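Local atomic coordinates of putative HAD-hydrolase YfnB (Bacillus subtilis, PDB entry 3ED5), a protein that is a putative hydrolase of the HAD-like superfamily, YjjG family, and probably acts as a 5'-nucleotidase. Residues Y7-I18 with L115-T125. Sequence-based numbering, arbitrary orientation. Where two conformers were deposited one is given.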
loop_
_atom_site.group_PDB
_atom_site.type_symbol
_atom_site.label_atom_id
_atom_site.label_comp_id
_atom_site.label_asym_id
_atom_site.label_seq_id
_atom_site.Cartn_x
_atom_site.Cartn_y
_atom_site.Cartn_z
ATOM N N TYR A 7 -7.375 -21.420 1.713
ATOM C CA TYR A 7 -7.893 -20.102 1.374
ATOM C C TYR A 7 -8.383 -20.121 -0.047
ATOM O O TYR A 7 -7.849 -20.857 -0.885
ATOM C CB TYR A 7 -6.816 -19.005 1.492
ATOM C CG TYR A 7 -6.324 -18.843 2.893
ATOM C CD1 TYR A 7 -7.067 -18.121 3.836
ATOM C CD2 TYR A 7 -5.114 -19.448 3.291
ATOM C CE1 TYR A 7 -6.620 -18.008 5.164
ATOM C CE2 TYR A 7 -4.642 -19.328 4.610
ATOM C CZ TYR A 7 -5.387 -18.602 5.525
ATOM O OH TYR A 7 -4.910 -18.459 6.805
ATOM N N ARG A 8 -9.379 -19.292 -0.326
ATOM C CA ARG A 8 -9.882 -19.156 -1.690
ATOM C C ARG A 8 -9.657 -17.763 -2.257
ATOM O O ARG A 8 -9.540 -17.611 -3.474
ATOM C CB ARG A 8 -11.369 -19.477 -1.726
ATOM C CG ARG A 8 -11.630 -20.963 -1.491
ATOM C CD ARG A 8 -13.025 -21.365 -1.934
ATOM N NE ARG A 8 -14.062 -20.799 -1.067
ATOM C CZ ARG A 8 -14.528 -21.398 0.025
ATOM N NH1 ARG A 8 -14.033 -22.577 0.403
ATOM N NH2 ARG A 8 -15.489 -20.820 0.734
ATOM N N THR A 9 -9.591 -16.772 -1.367
ATOM C CA THR A 9 -9.643 -15.371 -1.742
ATOM C C THR A 9 -8.447 -14.690 -1.096
ATOM O O THR A 9 -8.311 -14.752 0.134
ATOM C CB THR A 9 -10.926 -14.751 -1.189
ATOM O OG1 THR A 9 -12.052 -15.522 -1.646
ATOM C CG2 THR A 9 -11.082 -13.278 -1.645
ATOM N N LEU A 10 -7.613 -14.027 -1.909
ATOM C CA LEU A 10 -6.431 -13.303 -1.386
ATOM C C LEU A 10 -6.607 -11.813 -1.653
ATOM O O LEU A 10 -6.886 -11.419 -2.799
ATOM C CB LEU A 10 -5.109 -13.802 -2.025
ATOM C CG LEU A 10 -4.981 -15.342 -1.994
ATOM C CD1 LEU A 10 -3.711 -15.783 -2.733
ATOM C CD2 LEU A 10 -4.999 -15.884 -0.554
ATOM N N LEU A 11 -6.479 -11.002 -0.602
ATOM C CA LEU A 11 -6.554 -9.562 -0.730
ATOM C C LEU A 11 -5.137 -8.999 -0.564
ATOM O O LEU A 11 -4.506 -9.195 0.476
ATOM C CB LEU A 11 -7.462 -8.963 0.352
ATOM C CG LEU A 11 -8.838 -9.648 0.585
ATOM C CD1 LEU A 11 -9.600 -8.884 1.675
ATOM C CD2 LEU A 11 -9.686 -9.707 -0.689
ATOM N N PHE A 12 -4.659 -8.326 -1.598
ATOM C CA PHE A 12 -3.291 -7.811 -1.557
ATOM C C PHE A 12 -3.314 -6.297 -1.460
ATOM O O PHE A 12 -3.965 -5.612 -2.238
ATOM C CB PHE A 12 -2.542 -8.172 -2.856
ATOM C CG PHE A 12 -1.957 -9.546 -2.871
ATOM C CD1 PHE A 12 -0.671 -9.799 -2.399
ATOM C CD2 PHE A 12 -2.702 -10.613 -3.397
ATOM C CE1 PHE A 12 -0.146 -11.122 -2.405
ATOM C CE2 PHE A 12 -2.174 -11.922 -3.437
ATOM C CZ PHE A 12 -0.911 -12.174 -2.943
ATOM N N ASP A 13 -2.540 -5.788 -0.512
ATOM C CA ASP A 13 -2.114 -4.397 -0.525
ATOM C C ASP A 13 -1.171 -4.191 -1.731
ATOM O O ASP A 13 -0.603 -5.147 -2.261
ATOM C CB ASP A 13 -1.406 -4.102 0.806
ATOM C CG ASP A 13 -0.780 -2.718 0.844
ATOM O OD1 ASP A 13 -1.518 -1.701 0.855
ATOM O OD2 ASP A 13 0.453 -2.680 0.878
ATOM N N VAL A 14 -0.982 -2.932 -2.160
ATOM C CA VAL A 14 -0.128 -2.637 -3.327
ATOM C C VAL A 14 1.276 -2.228 -2.866
ATOM O O VAL A 14 2.289 -2.900 -3.149
ATOM C CB VAL A 14 -0.739 -1.498 -4.214
ATOM C CG1 VAL A 14 0.184 -1.161 -5.408
ATOM C CG2 VAL A 14 -2.111 -1.955 -4.810
ATOM N N ASP A 15 1.322 -1.098 -2.183
ATOM C CA ASP A 15 2.622 -0.426 -1.980
ATOM C C ASP A 15 3.492 -1.115 -0.940
ATOM O O ASP A 15 3.091 -1.297 0.213
ATOM C CB ASP A 15 2.408 1.058 -1.650
ATOM C CG ASP A 15 1.859 1.807 -2.835
ATOM O OD1 ASP A 15 2.236 1.439 -3.964
ATOM O OD2 ASP A 15 1.074 2.751 -2.642
ATOM N N ASP A 16 4.682 -1.472 -1.390
ATOM C CA ASP A 16 5.678 -2.218 -0.615
ATOM C C ASP A 16 5.154 -3.584 -0.212
ATOM O O ASP A 16 5.679 -4.198 0.707
ATOM C CB ASP A 16 6.172 -1.411 0.591
ATOM C CG ASP A 16 6.914 -0.171 0.152
ATOM O OD1 ASP A 16 7.667 -0.264 -0.849
ATOM O OD2 ASP A 16 6.735 0.855 0.823
ATOM N N THR A 17 4.156 -4.077 -0.960
ATOM C CA THR A 17 3.674 -5.458 -0.809
ATOM C C THR A 17 3.960 -6.176 -2.124
ATOM O O THR A 17 4.713 -7.146 -2.127
ATOM C CB THR A 17 2.175 -5.487 -0.436
ATOM O OG1 THR A 17 1.996 -4.805 0.816
ATOM C CG2 THR A 17 1.671 -6.953 -0.266
ATOM N N ILE A 18 3.428 -5.656 -3.244
ATOM C CA ILE A 18 3.748 -6.197 -4.575
ATOM C C ILE A 18 4.488 -5.206 -5.488
ATOM O O ILE A 18 5.203 -5.629 -6.370
ATOM C CB ILE A 18 2.491 -6.802 -5.313
ATOM C CG1 ILE A 18 1.366 -5.754 -5.437
ATOM C CG2 ILE A 18 2.048 -8.078 -4.590
ATOM C CD1 ILE A 18 0.013 -6.262 -6.102
ATOM N N LEU A 115 -0.378 -17.479 -8.473
ATOM C CA LEU A 115 -1.551 -17.519 -7.582
ATOM C C LEU A 115 -2.879 -17.316 -8.299
ATOM O O LEU A 115 -3.908 -17.892 -7.893
ATOM C CB LEU A 115 -1.406 -16.506 -6.448
ATOM C CG LEU A 115 -0.192 -16.658 -5.521
ATOM C CD1 LEU A 115 -0.282 -15.607 -4.398
ATOM C CD2 LEU A 115 -0.048 -18.069 -4.938
ATOM N N GLN A 116 -2.861 -16.526 -9.375
ATOM C CA GLN A 116 -4.057 -16.267 -10.149
ATOM C C GLN A 116 -4.669 -17.587 -10.676
ATOM O O GLN A 116 -5.872 -17.673 -10.871
ATOM C CB GLN A 116 -3.741 -15.277 -11.285
ATOM C CG GLN A 116 -4.943 -14.795 -12.106
ATOM C CD GLN A 116 -5.355 -15.777 -13.196
ATOM O OE1 GLN A 116 -4.554 -16.600 -13.658
ATOM N NE2 GLN A 116 -6.627 -15.712 -13.601
ATOM N N GLN A 117 -3.822 -18.584 -10.906
ATOM C CA GLN A 117 -4.274 -19.893 -11.426
ATOM C C GLN A 117 -5.064 -20.682 -10.396
ATOM O O GLN A 117 -5.796 -21.621 -10.764
ATOM C CB GLN A 117 -3.068 -20.713 -11.855
ATOM C CG GLN A 117 -2.143 -19.974 -12.796
ATOM C CD GLN A 117 -2.215 -20.507 -14.178
ATOM O OE1 GLN A 117 -2.889 -19.937 -15.042
ATOM N NE2 GLN A 117 -1.545 -21.636 -14.409
ATOM N N GLN A 118 -4.910 -20.357 -9.109
ATOM C CA GLN A 118 -5.514 -21.188 -8.037
ATOM C C GLN A 118 -6.332 -20.464 -6.966
ATOM O O GLN A 118 -6.942 -21.117 -6.113
ATOM C CB GLN A 118 -4.428 -22.001 -7.338
ATOM C CG GLN A 118 -3.692 -22.938 -8.270
ATOM C CD GLN A 118 -2.831 -23.912 -7.512
ATOM O OE1 GLN A 118 -3.332 -24.726 -6.725
ATOM N NE2 GLN A 118 -1.531 -23.850 -7.745
ATOM N N PHE A 119 -6.315 -19.136 -6.988
ATOM C CA PHE A 119 -7.006 -18.314 -6.001
ATOM C C PHE A 119 -7.664 -17.142 -6.699
ATOM O O PHE A 119 -7.265 -16.776 -7.820
ATOM C CB PHE A 119 -5.999 -17.761 -4.973
ATOM C CG PHE A 119 -5.249 -18.816 -4.214
ATOM C CD1 PHE A 119 -5.745 -19.309 -3.000
ATOM C CD2 PHE A 119 -4.046 -19.330 -4.701
ATOM C CE1 PHE A 119 -5.051 -20.297 -2.297
ATOM C CE2 PHE A 119 -3.356 -20.335 -4.015
ATOM C CZ PHE A 119 -3.850 -20.815 -2.802
ATOM N N ASP A 120 -8.659 -16.543 -6.050
ATOM C CA ASP A 120 -9.258 -15.309 -6.547
ATOM C C ASP A 120 -8.481 -14.155 -5.926
ATOM O O ASP A 120 -8.351 -14.067 -4.691
ATOM C CB ASP A 120 -10.728 -15.232 -6.152
ATOM C CG ASP A 120 -11.554 -16.317 -6.795
ATOM O OD1 ASP A 120 -11.241 -16.708 -7.935
ATOM O OD2 ASP A 120 -12.525 -16.765 -6.151
ATOM N N LEU A 121 -7.923 -13.278 -6.764
ATOM C CA LEU A 121 -7.079 -12.204 -6.226
ATOM C C LEU A 121 -7.775 -10.847 -6.301
ATOM O O LEU A 121 -8.400 -10.528 -7.306
ATOM C CB LEU A 121 -5.756 -12.128 -7.011
ATOM C CG LEU A 121 -5.030 -13.446 -7.264
ATOM C CD1 LEU A 121 -3.721 -13.212 -8.038
ATOM C CD2 LEU A 121 -4.777 -14.240 -5.955
ATOM N N TYR A 122 -7.640 -10.051 -5.246
ATOM C CA TYR A 122 -8.196 -8.709 -5.235
ATOM C C TYR A 122 -7.137 -7.753 -4.693
ATOM O O TYR A 122 -6.259 -8.151 -3.925
ATOM C CB TYR A 122 -9.388 -8.579 -4.315
ATOM C CG TYR A 122 -10.530 -9.448 -4.793
ATOM C CD1 TYR A 122 -11.485 -8.926 -5.672
ATOM C CD2 TYR A 122 -10.614 -10.781 -4.408
ATOM C CE1 TYR A 122 -12.543 -9.728 -6.148
ATOM C CE2 TYR A 122 -11.691 -11.602 -4.880
ATOM C CZ TYR A 122 -12.623 -11.054 -5.742
ATOM O OH TYR A 122 -13.683 -11.804 -6.224
ATOM N N ILE A 123 -7.292 -6.491 -5.058
ATOM C CA ILE A 123 -6.435 -5.417 -4.509
ATOM C C ILE A 123 -7.232 -4.633 -3.449
ATOM O O ILE A 123 -8.408 -4.336 -3.670
ATOM C CB ILE A 123 -5.975 -4.421 -5.600
ATOM C CG1 ILE A 123 -4.994 -5.076 -6.597
ATOM C CG2 ILE A 123 -5.349 -3.144 -4.937
ATOM C CD1 ILE A 123 -3.646 -5.451 -5.975
ATOM N N VAL A 124 -6.585 -4.310 -2.314
ATOM C CA VAL A 124 -7.179 -3.463 -1.276
ATOM C C VAL A 124 -6.155 -2.355 -0.982
ATOM O O VAL A 124 -5.047 -2.627 -0.506
ATOM C CB VAL A 124 -7.638 -4.242 0.003
ATOM C CG1 VAL A 124 -8.888 -5.139 -0.373
ATOM C CG2 VAL A 124 -6.470 -5.099 0.619
ATOM N N THR A 125 -6.525 -1.142 -1.349
ATOM C CA THR A 125 -5.545 -0.032 -1.256
ATOM C C THR A 125 -6.165 1.298 -0.807
ATOM O O THR A 125 -7.301 1.622 -1.169
ATOM C CB THR A 125 -4.749 0.122 -2.610
ATOM O OG1 THR A 125 -3.717 1.140 -2.449
ATOM C CG2 THR A 125 -5.688 0.563 -3.763
HETATM O O HOH W 1 -8.075 -21.977 -3.476
HETATM O O HOH W 2 -13.417 -15.136 -3.935
HETATM O O HOH W 3 -1.363 0.389 -1.278
#
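Leu10 and Leu121 lie side by side on one face of the central parallel sheet of this HAD-type Rossmann-like core, where strand 9-12 runs beside strand 120-125 with short axes 29° apart. Five backbone hydrogen bonds set the register, from Asp120 N to Arg8 O (2.9 Å) as far as Val124 N to Phe12 O (2.9 Å); in the last the donor stands well above the carbonyl plane.

From the root outward, Leu10 CB meets Leu121 CD2 at 4.0 Å. Leu10 CG lies 4.0 Å from Phe119 CB. With CG anti to the carbonyl carbon (chi1 -49°) and chi2 extended, Leu10 CD1 ends among three residues: it makes an off-centre CH-pi contact with the Phe119 ring, 4.2 Å from the centroid, and touches Leu121 CD2 and Leu115 CD1. Leu230 of helix 226-230 packs onto this cluster. Further along the same face, Phe12 turns its ring edge, CZ, to Leu115 CD1 (3.8 Å). Val14, in the loop beyond the strand, crosses Ile123 at about a right angle, CG2 tight against CG2 (3.5 Å).

In one of two conformers of Asp13, the nucleophile by similarity, Thr17 OG1 donates to the anti lone pair of Asp13 OD2 (2.6 Å), and Lys158 NZ forms a salt bridge with OD1; Lys158 NZ also hydrogen-bonds Val124 O. Apolar packing thus fills the Leu10 and Phe12 face, while polar partners at the strand ends may help position the carboxylate.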